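Local coordinates for protein Cwp19 (Clostridioides difficile, PDB 5OQ3) that probably cleaves peptidoglycan as a cell-wall hydrolase, this piece being its TIM-barrel glycoside hydrolase domain, at residues 218-230 with 272-285. Residues are numbered along the deposited sequence; the frame is centred on the assembly and turned at random.
Sequences RRENVNTLLRDVK and YADTRAWIKQGLID
L226 and W278 form the apolar centre of this contact. The methyl CD1 of L226 sits over the five-membered ring of the indole, 3.4 Å from its centroid and 13° off the ring normal, a CH-pi contact; the backbone of D274 and T275 lies against the opposite face, so the ring is sandwiched. V222 adds CG1 beside W278 CZ2, and the two methyls of L283 let one side chain touch both N223 CB and R227 CB.

A second CH-pi contact lies at the start of the interface, where R218, its chain extended from CG to NE, passes CD over one face of Y272, 3.8 Å from the ring centroid. Its guanidinium continues to a salt bridge with D201, while Y272 OH bonds to the carbonyl of V197. R219 NH2 meets the ring edge at Y272 CD1 and is bonded to Y268 O, and its NH1 to N216 OD1.

One direct hydrogen bond crosses the contact, helped by three waters. W278 NE1 gives N223 OD1 a weak bond of 3.0 Å, bent to 121°, with amide and indole planes perpendicular. N223 ND2 donates to E220 OE2, and one water joins this nitrogen to D274 OD2. Two more connect the E220 carboxylate to the Q281 amide. D274, at the N-cap, accepts weakly from A277 N on OD1, which also takes a bond from W250 NE1. G282, with positive phi, forms a Schellman motif after the helix.

The axes of 218-230 and 275-280 cross at -38° in the helical layer outside the barrel; W278 and I284 touch V244 of strand 241-244, V229 and K230 its F242. K230 lays CD 3.4 Å from L283 O, a buried carbonyl without a polar partner. The contact thus rests mainly on apolar and CH-pi packing, which leaves that oxygen unsatisfied, with water-mediated links along one flank.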
ATOM      1  N   ARG A 218      13.456  -5.463 -14.782  1.00  7.42           N
ATOM      2  CA  ARG A 218      12.146  -5.409 -14.141  1.00  6.58           C
ATOM      3  C   ARG A 218      12.227  -4.650 -12.807  1.00  7.01           C
ATOM      4  O   ARG A 218      11.351  -3.817 -12.518  1.00  6.83           O
ATOM      5  CB  ARG A 218      11.607  -6.831 -13.877  1.00  8.00           C
ATOM      6  CG  ARG A 218      11.153  -7.543 -15.153  1.00  7.90           C
ATOM      7  CD  ARG A 218      10.620  -8.880 -14.827  1.00  9.51           C
ATOM      8  NE  ARG A 218      10.049  -9.529 -16.009  1.00 10.56           N
ATOM      9  CZ  ARG A 218       9.841 -10.826 -16.110  1.00 13.32           C
ATOM     10  NH1 ARG A 218      10.193 -11.637 -15.133  1.00 16.80           N
ATOM     11  NH2 ARG A 218       9.294 -11.297 -17.221  1.00 14.58           N
ATOM     12  N   ARG A 219      13.259  -4.904 -11.998  1.00  7.07           N
ATOM     13  CA  ARG A 219      13.438  -4.122 -10.778  1.00  6.85           C
ATOM     14  C   ARG A 219      13.565  -2.623 -11.063  1.00  6.43           C
ATOM     15  O   ARG A 219      12.956  -1.793 -10.358  1.00  6.79           O
ATOM     16  CB  ARG A 219      14.598  -4.667  -9.906  1.00  6.73           C
ATOM     17  CG  ARG A 219      14.275  -5.934  -9.120  1.00  8.05           C
ATOM     18  CD  ARG A 219      15.503  -6.457  -8.355  1.00 10.45           C
ATOM     19  NE  ARG A 219      16.465  -7.167  -9.183  1.00 11.02           N
ATOM     20  CZ  ARG A 219      16.396  -8.457  -9.484  1.00  9.95           C
ATOM     21  NH1 ARG A 219      17.339  -8.993 -10.230  1.00 12.48           N
ATOM     22  NH2 ARG A 219      15.390  -9.190  -9.022  1.00 11.15           N
ATOM     23  N   GLU A 220      14.318  -2.301 -12.107  1.00  6.18           N
ATOM     24  CA  GLU A 220      14.478  -0.913 -12.470  1.00  5.87           C
ATOM     25  C   GLU A 220      13.189  -0.275 -12.990  1.00  6.11           C
ATOM     26  O   GLU A 220      12.973   0.904 -12.781  1.00  6.59           O
ATOM     27  CB  GLU A 220      15.626  -0.721 -13.433  1.00  7.87           C
ATOM     28  CG  GLU A 220      15.954   0.755 -13.687  1.00  8.59           C
ATOM     29  CD  GLU A 220      16.448   1.592 -12.507  1.00 10.93           C
ATOM     30  OE1 GLU A 220      16.449   2.838 -12.610  1.00 16.39           O
ATOM     31  OE2 GLU A 220      16.819   1.074 -11.493  1.00 12.73           O
ATOM     32  N   ASN A 221      12.346  -1.033 -13.662  1.00  6.70           N
ATOM     33  CA  ASN A 221      11.066  -0.520 -14.085  1.00  5.84           C
ATOM     34  C   ASN A 221      10.243  -0.004 -12.905  1.00  5.80           C
ATOM     35  O   ASN A 221       9.575   1.016 -12.965  1.00  6.42           O
ATOM     36  CB  ASN A 221      10.253  -1.602 -14.832  1.00  7.11           C
ATOM     37  CG  ASN A 221      10.836  -1.958 -16.174  1.00  7.34           C
ATOM     38  OD1 ASN A 221      11.486  -1.154 -16.826  1.00  9.45           O
ATOM     39  ND2 ASN A 221      10.547  -3.163 -16.632  1.00  7.26           N
ATOM     40  N   VAL A 222      10.254  -0.789 -11.834  1.00  6.19           N
ATOM     41  CA  VAL A 222       9.541  -0.413 -10.604  1.00  6.49           C
ATOM     42  C   VAL A 222      10.227   0.803  -9.975  1.00  6.25           C
ATOM     43  O   VAL A 222       9.535   1.801  -9.636  1.00  6.76           O
ATOM     44  CB  VAL A 222       9.484  -1.587  -9.618  1.00  6.69           C
ATOM     45  CG1 VAL A 222       8.968  -1.133  -8.243  1.00  8.85           C
ATOM     46  CG2 VAL A 222       8.610  -2.717 -10.178  1.00  7.80           C
ATOM     47  N   ASN A 223      11.552   0.777  -9.874  1.00  5.95           N
ATOM     48  CA  ASN A 223      12.286   1.914  -9.343  1.00  6.23           C
ATOM     49  C   ASN A 223      11.951   3.199 -10.068  1.00  6.42           C
ATOM     50  O   ASN A 223      11.741   4.235  -9.429  1.00  6.56           O
ATOM     51  CB  ASN A 223      13.786   1.689  -9.472  1.00  6.38           C
ATOM     52  CG  ASN A 223      14.321   0.530  -8.666  1.00  6.40           C
ATOM     53  OD1 ASN A 223      13.625  -0.086  -7.853  1.00  8.36           O
ATOM     54  ND2 ASN A 223      15.601   0.208  -8.934  1.00  7.64           N
ATOM     55  N   THR A 224      11.876   3.167 -11.388  1.00  6.39           N
ATOM     56  CA  THR A 224      11.600   4.325 -12.229  0.60  6.64           C
ATOM     57  C   THR A 224      10.238   4.899 -11.946  1.00  5.84           C
ATOM     58  O   THR A 224      10.031   6.104 -11.962  1.00  6.89           O
ATOM     59  CB  THR A 224      11.671   3.913 -13.733  0.60  7.35           C
ATOM     60  OG1 THR A 224      12.991   3.470 -14.045  0.60  9.57           O
ATOM     61  CG2 THR A 224      11.432   5.051 -14.633  0.60  7.70           C
ATOM     62  N   LEU A 225       9.253   4.030 -11.778  1.00  6.58           N
ATOM     63  CA  LEU A 225       7.907   4.474 -11.438  1.00  6.56           C
ATOM     64  C   LEU A 225       7.922   5.235 -10.117  1.00  5.77           C
ATOM     65  O   LEU A 225       7.410   6.351 -10.018  1.00  5.82           O
ATOM     66  CB  LEU A 225       6.914   3.309 -11.351  1.00  7.73           C
ATOM     67  CG  LEU A 225       5.530   3.766 -10.891  1.00  7.95           C
ATOM     68  CD1 LEU A 225       4.868   4.736 -11.860  1.00  9.14           C
ATOM     69  CD2 LEU A 225       4.674   2.539 -10.656  1.00  9.71           C
ATOM     70  N   LEU A 226       8.515   4.638  -9.094  1.00  6.22           N
ATOM     71  CA  LEU A 226       8.602   5.315  -7.805  1.00  6.48           C
ATOM     72  C   LEU A 226       9.281   6.658  -7.888  1.00  5.51           C
ATOM     73  O   LEU A 226       8.778   7.664  -7.360  1.00  5.70           O
ATOM     74  CB  LEU A 226       9.237   4.425  -6.731  1.00  6.77           C
ATOM     75  CG  LEU A 226       8.597   3.064  -6.474  1.00  8.94           C
ATOM     76  CD1 LEU A 226       9.316   2.347  -5.335  1.00  8.71           C
ATOM     77  CD2 LEU A 226       7.147   3.035  -6.248  1.00 11.73           C
ATOM     78  N   ARG A 227      10.432   6.686  -8.543  1.00  5.44           N
ATOM     79  CA  ARG A 227      11.155   7.933  -8.769  1.00  6.01           C
ATOM     80  C   ARG A 227      10.279   8.983  -9.402  1.00  5.72           C
ATOM     81  O   ARG A 227      10.265  10.147  -8.984  1.00  6.05           O
ATOM     82  CB  ARG A 227      12.374   7.644  -9.645  1.00  6.07           C
ATOM     83  CG  ARG A 227      13.241   8.837  -9.941  1.00  6.77           C
ATOM     84  CD  ARG A 227      14.184   8.544 -11.108  1.00  9.11           C
ATOM     85  NE  ARG A 227      13.408   8.462 -12.354  1.00  9.43           N
ATOM     86  CZ  ARG A 227      13.897   8.095 -13.532  1.00  8.61           C
ATOM     87  NH1 ARG A 227      15.175   7.685 -13.625  1.00  9.24           N
ATOM     88  NH2 ARG A 227      13.127   8.129 -14.629  1.00 10.55           N
ATOM     89  N   ASP A 228       9.591   8.602 -10.461  1.00  5.71           N
ATOM     90  CA  ASP A 228       8.826   9.568 -11.256  1.00  6.05           C
ATOM     91  C   ASP A 228       7.573  10.040 -10.522  1.00  6.01           C
ATOM     92  O   ASP A 228       7.191  11.182 -10.618  1.00  7.13           O
ATOM     93  CB  ASP A 228       8.427   8.946 -12.603  1.00  7.09           C
ATOM     94  CG  ASP A 228       9.612   8.823 -13.602  1.00  8.26           C
ATOM     95  OD1 ASP A 228      10.742   9.291 -13.285  1.00  9.22           O
ATOM     96  OD2 ASP A 228       9.317   8.285 -14.690  1.00 10.22           O
ATOM     97  N   VAL A 229       6.950   9.188  -9.719  1.00  5.58           N
ATOM     98  CA  VAL A 229       5.816   9.570  -8.887  1.00  5.82           C
ATOM     99  C   VAL A 229       6.301  10.560  -7.820  1.00  5.87           C
ATOM    100  O   VAL A 229       5.689  11.621  -7.628  1.00  6.30           O
ATOM    101  CB  VAL A 229       5.161   8.315  -8.236  1.00  7.11           C
ATOM    102  CG1 VAL A 229       4.148   8.733  -7.144  1.00  8.25           C
ATOM    103  CG2 VAL A 229       4.435   7.498  -9.305  1.00  7.20           C
ATOM    104  N   LYS A 230       7.402  10.261  -7.151  1.00  5.85           N
ATOM    105  CA  LYS A 230       7.931  11.187  -6.165  1.00  6.47           C
ATOM    106  C   LYS A 230       8.208  12.553  -6.778  1.00  6.31           C
ATOM    107  O   LYS A 230       7.832  13.588  -6.218  1.00  6.94           O
ATOM    108  CB  LYS A 230       9.158  10.615  -5.437  1.00  8.29           C
ATOM    109  CG  LYS A 230       9.438  11.464  -4.228  1.00 11.15           C
ATOM    110  CD  LYS A 230      10.235  10.795  -3.267  1.00 16.52           C
ATOM    111  CE  LYS A 230      11.593  10.933  -3.688  1.00 12.50           C
ATOM    112  NZ  LYS A 230      12.059  12.287  -3.318  1.00 21.72           N
ATOM    113  N   TYR A 272       9.792  -8.198  -7.852  1.00  9.66           N
ATOM    114  CA  TYR A 272      10.766  -7.210  -8.381  1.00  9.01           C
ATOM    115  C   TYR A 272      10.706  -5.894  -7.657  1.00  8.81           C
ATOM    116  O   TYR A 272      10.844  -4.844  -8.276  1.00  9.32           O
ATOM    117  CB  TYR A 272      10.730  -7.088  -9.947  1.00 10.62           C
ATOM    118  CG  TYR A 272      10.906  -8.450 -10.582  1.00 10.00           C
ATOM    119  CD1 TYR A 272      12.162  -9.068 -10.658  1.00 11.68           C
ATOM    120  CD2 TYR A 272       9.815  -9.160 -11.076  1.00  9.65           C
ATOM    121  CE1 TYR A 272      12.300 -10.344 -11.205  1.00 12.58           C
ATOM    122  CE2 TYR A 272       9.969 -10.443 -11.618  1.00 10.99           C
ATOM    123  CZ  TYR A 272      11.198 -11.018 -11.711  1.00 12.68           C
ATOM    124  OH  TYR A 272      11.276 -12.300 -12.214  1.00 15.34           O
ATOM    125  N   ALA A 273      10.527  -5.961  -6.348  1.00  8.90           N
ATOM    126  CA  ALA A 273      10.451  -4.832  -5.461  1.00  8.87           C
ATOM    127  C   ALA A 273      11.754  -4.770  -4.681  1.00  8.70           C
ATOM    128  O   ALA A 273      11.942  -5.457  -3.700  1.00  8.03           O
ATOM    129  CB  ALA A 273       9.251  -4.966  -4.543  1.00  9.49           C
ATOM    130  N   ASP A 274      12.655  -3.952  -5.146  1.00  7.83           N
ATOM    131  CA  ASP A 274      14.022  -3.832  -4.655  1.00  7.30           C
ATOM    132  C   ASP A 274      14.056  -2.711  -3.615  1.00  6.89           C
ATOM    133  O   ASP A 274      14.549  -1.608  -3.862  1.00  7.51           O
ATOM    134  CB  ASP A 274      15.001  -3.596  -5.782  1.00  8.36           C
ATOM    135  CG  ASP A 274      16.447  -3.692  -5.335  1.00  8.64           C
ATOM    136  OD1 ASP A 274      16.719  -3.806  -4.106  1.00  9.51           O
ATOM    137  OD2 ASP A 274      17.309  -3.645  -6.244  1.00  9.80           O
ATOM    138  N   THR A 275      13.524  -3.006  -2.447  1.00  7.22           N
ATOM    139  CA  THR A 275      13.318  -1.959  -1.427  1.00  6.85           C
ATOM    140  C   THR A 275      14.639  -1.316  -1.048  1.00  7.78           C
ATOM    141  O   THR A 275      14.672  -0.122  -0.804  1.00  8.60           O
ATOM    142  CB  THR A 275      12.664  -2.573  -0.203  1.00  7.80           C
ATOM    143  OG1 THR A 275      11.586  -3.387  -0.654  1.00  9.22           O
ATOM    144  CG2 THR A 275      12.191  -1.489   0.742  1.00  8.24           C
ATOM    145  N   ARG A 276      15.712  -2.093  -0.998  1.00  8.50           N
ATOM    146  CA  ARG A 276      17.010  -1.493  -0.679  1.00  8.31           C
ATOM    147  C   ARG A 276      17.379  -0.417  -1.668  1.00  8.68           C
ATOM    148  O   ARG A 276      17.901   0.622  -1.269  1.00 10.01           O
ATOM    149  CB  ARG A 276      18.082  -2.574  -0.586  1.00  9.44           C
ATOM    150  CG  ARG A 276      19.461  -1.969  -0.422  1.00 11.49           C
ATOM    151  CD  ARG A 276      20.546  -3.018  -0.225  1.00 12.91           C
ATOM    152  NE  ARG A 276      20.407  -3.637   1.076  1.00 13.77           N
ATOM    153  CZ  ARG A 276      21.120  -4.676   1.490  1.00 13.27           C
ATOM    154  NH1 ARG A 276      22.034  -5.224   0.697  1.00 14.86           N
ATOM    155  NH2 ARG A 276      20.958  -5.161   2.702  1.00 16.42           N
ATOM    156  N   ALA A 277      17.193  -0.661  -2.958  1.00  8.00           N
ATOM    157  CA  ALA A 277      17.492   0.366  -3.950  1.00  8.47           C
ATOM    158  C   ALA A 277      16.650   1.592  -3.728  1.00  7.47           C
ATOM    159  O   ALA A 277      17.124   2.731  -3.920  1.00  8.66           O
ATOM    160  CB  ALA A 277      17.245  -0.219  -5.369  1.00  8.47           C
ATOM    161  N   TRP A 278      15.383   1.439  -3.404  1.00  6.80           N
ATOM    162  CA  TRP A 278      14.514   2.573  -3.192  1.00  6.90           C
ATOM    163  C   TRP A 278      15.069   3.442  -2.078  1.00  7.10           C
ATOM    164  O   TRP A 278      15.039   4.672  -2.150  1.00  8.28           O
ATOM    165  CB  TRP A 278      13.104   2.145  -2.819  1.00  7.32           C
ATOM    166  CG  TRP A 278      12.441   1.168  -3.702  1.00  7.33           C
ATOM    167  CD1 TRP A 278      12.748   0.825  -4.986  1.00  7.68           C
ATOM    168  CD2 TRP A 278      11.286   0.415  -3.347  1.00  7.21           C
ATOM    169  NE1 TRP A 278      11.907  -0.142  -5.435  1.00  7.62           N
ATOM    170  CE2 TRP A 278      10.971  -0.394  -4.451  1.00  7.77           C
ATOM    171  CE3 TRP A 278      10.476   0.344  -2.191  1.00  7.15           C
ATOM    172  CZ2 TRP A 278       9.915  -1.301  -4.418  1.00  7.82           C
ATOM    173  CZ3 TRP A 278       9.441  -0.530  -2.172  1.00  7.28           C
ATOM    174  CH2 TRP A 278       9.130  -1.320  -3.276  1.00  8.99           C
ATOM    175  N   ILE A 279      15.510   2.816  -1.020  1.00  8.43           N
ATOM    176  CA  ILE A 279      16.057   3.511   0.135  1.00  9.41           C
ATOM    177  C   ILE A 279      17.366   4.180  -0.215  1.00 10.97           C
ATOM    178  O   ILE A 279      17.549   5.385   0.044  1.00 13.02           O
ATOM    179  CB  ILE A 279      16.195   2.542   1.341  1.00 10.20           C
ATOM    180  CG1 ILE A 279      14.827   2.076   1.826  1.00 10.60           C
ATOM    181  CG2 ILE A 279      17.004   3.172   2.477  1.00 12.41           C
ATOM    182  CD1 ILE A 279      14.866   0.882   2.725  1.00 12.44           C
ATOM    183  N   LYS A 280      18.265   3.462  -0.847  1.00 10.92           N
ATOM    184  CA  LYS A 280      19.585   3.998  -1.108  1.00 12.62           C
ATOM    185  C   LYS A 280      19.564   5.128  -2.092  1.00 12.04           C
ATOM    186  O   LYS A 280      20.364   6.041  -1.991  1.00 14.95           O
ATOM    187  CB  LYS A 280      20.526   2.862  -1.492  1.00 15.69           C
ATOM    188  CG  LYS A 280      20.662   1.804  -0.363  1.00 23.11           C
ATOM    189  CD  LYS A 280      21.620   2.159   0.761  1.00 33.34           C
ATOM    190  CE  LYS A 280      21.071   3.041   1.862  1.00 35.00           C
ATOM    191  NZ  LYS A 280      22.214   3.791   2.489  1.00 39.93           N
ATOM    192  N   GLN A 281      18.674   5.070  -3.076  1.00 10.61           N
ATOM    193  CA  GLN A 281      18.526   6.132  -4.091  1.00 10.40           C
ATOM    194  C   GLN A 281      17.533   7.239  -3.690  1.00  9.92           C
ATOM    195  O   GLN A 281      17.361   8.222  -4.413  1.00 12.65           O
ATOM    196  CB  GLN A 281      18.130   5.541  -5.428  1.00 10.84           C
ATOM    197  CG  GLN A 281      19.207   4.654  -6.007  1.00 12.16           C
ATOM    198  CD  GLN A 281      18.774   4.006  -7.309  1.00 11.84           C
ATOM    199  OE1 GLN A 281      18.194   4.667  -8.183  1.00 13.52           O
ATOM    200  NE2 GLN A 281      19.038   2.683  -7.438  1.00 12.36           N
ATOM    201  N   GLY A 282      16.884   7.097  -2.539  1.00  9.56           N
ATOM    202  CA  GLY A 282      15.981   8.115  -2.064  1.00  8.84           C
ATOM    203  C   GLY A 282      14.763   8.300  -2.954  1.00  8.22           C
ATOM    204  O   GLY A 282      14.307   9.402  -3.227  1.00 10.56           O
ATOM    205  N   LEU A 283      14.191   7.182  -3.381  1.00  7.21           N
ATOM    206  CA  LEU A 283      13.071   7.189  -4.285  1.00  6.75           C
ATOM    207  C   LEU A 283      11.724   7.367  -3.545  1.00  7.64           C
ATOM    208  O   LEU A 283      10.689   7.547  -4.165  1.00  9.27           O
ATOM    209  CB  LEU A 283      12.984   5.899  -5.124  1.00  8.22           C
ATOM    210  CG  LEU A 283      14.272   5.554  -5.886  1.00  8.43           C
ATOM    211  CD1 LEU A 283      14.069   4.322  -6.728  1.00 10.48           C
ATOM    212  CD2 LEU A 283      14.768   6.721  -6.699  1.00  9.34           C
ATOM    213  N   ILE A 284      11.793   7.251  -2.216  1.00  6.81           N
ATOM    214  CA  ILE A 284      10.618   7.317  -1.367  1.00  6.71           C
ATOM    215  C   ILE A 284      10.979   8.175  -0.143  1.00  6.99           C
ATOM    216  O   ILE A 284      12.153   8.263   0.222  1.00  8.05           O
ATOM    217  CB  ILE A 284      10.146   5.891  -0.931  1.00  8.13           C
ATOM    218  CG1 ILE A 284      11.246   5.097  -0.207  1.00  8.21           C
ATOM    219  CG2 ILE A 284       9.604   5.116  -2.147  1.00  8.97           C
ATOM    220  CD1 ILE A 284      10.863   3.697   0.162  1.00  8.66           C
ATOM    221  N   ASP A 285       9.954   8.754   0.475  1.00  7.27           N
ATOM    222  CA  ASP A 285      10.147   9.448   1.751  1.00  7.39           C
ATOM    223  C   ASP A 285      10.016   8.549   2.972  1.00  6.75           C
ATOM    224  O   ASP A 285      10.600   8.830   4.020  1.00  8.13           O
ATOM    225  CB  ASP A 285       9.141  10.585   1.900  1.00  6.67           C
ATOM    226  CG  ASP A 285       9.288  11.684   0.877  1.00  8.74           C
ATOM    227  OD1 ASP A 285      10.406  12.156   0.694  1.00 11.86           O
ATOM    228  OD2 ASP A 285       8.264  12.047   0.271  1.00  9.67           O
TER
HETATM  229  O   HOH W   1      19.138   1.461 -10.129  1.00 13.53           O
HETATM  230  O   HOH W   2      16.668   4.176 -10.362  1.00 18.91           O
HETATM  231  O   HOH W   3      17.268  -2.168  -8.512  1.00 11.11           O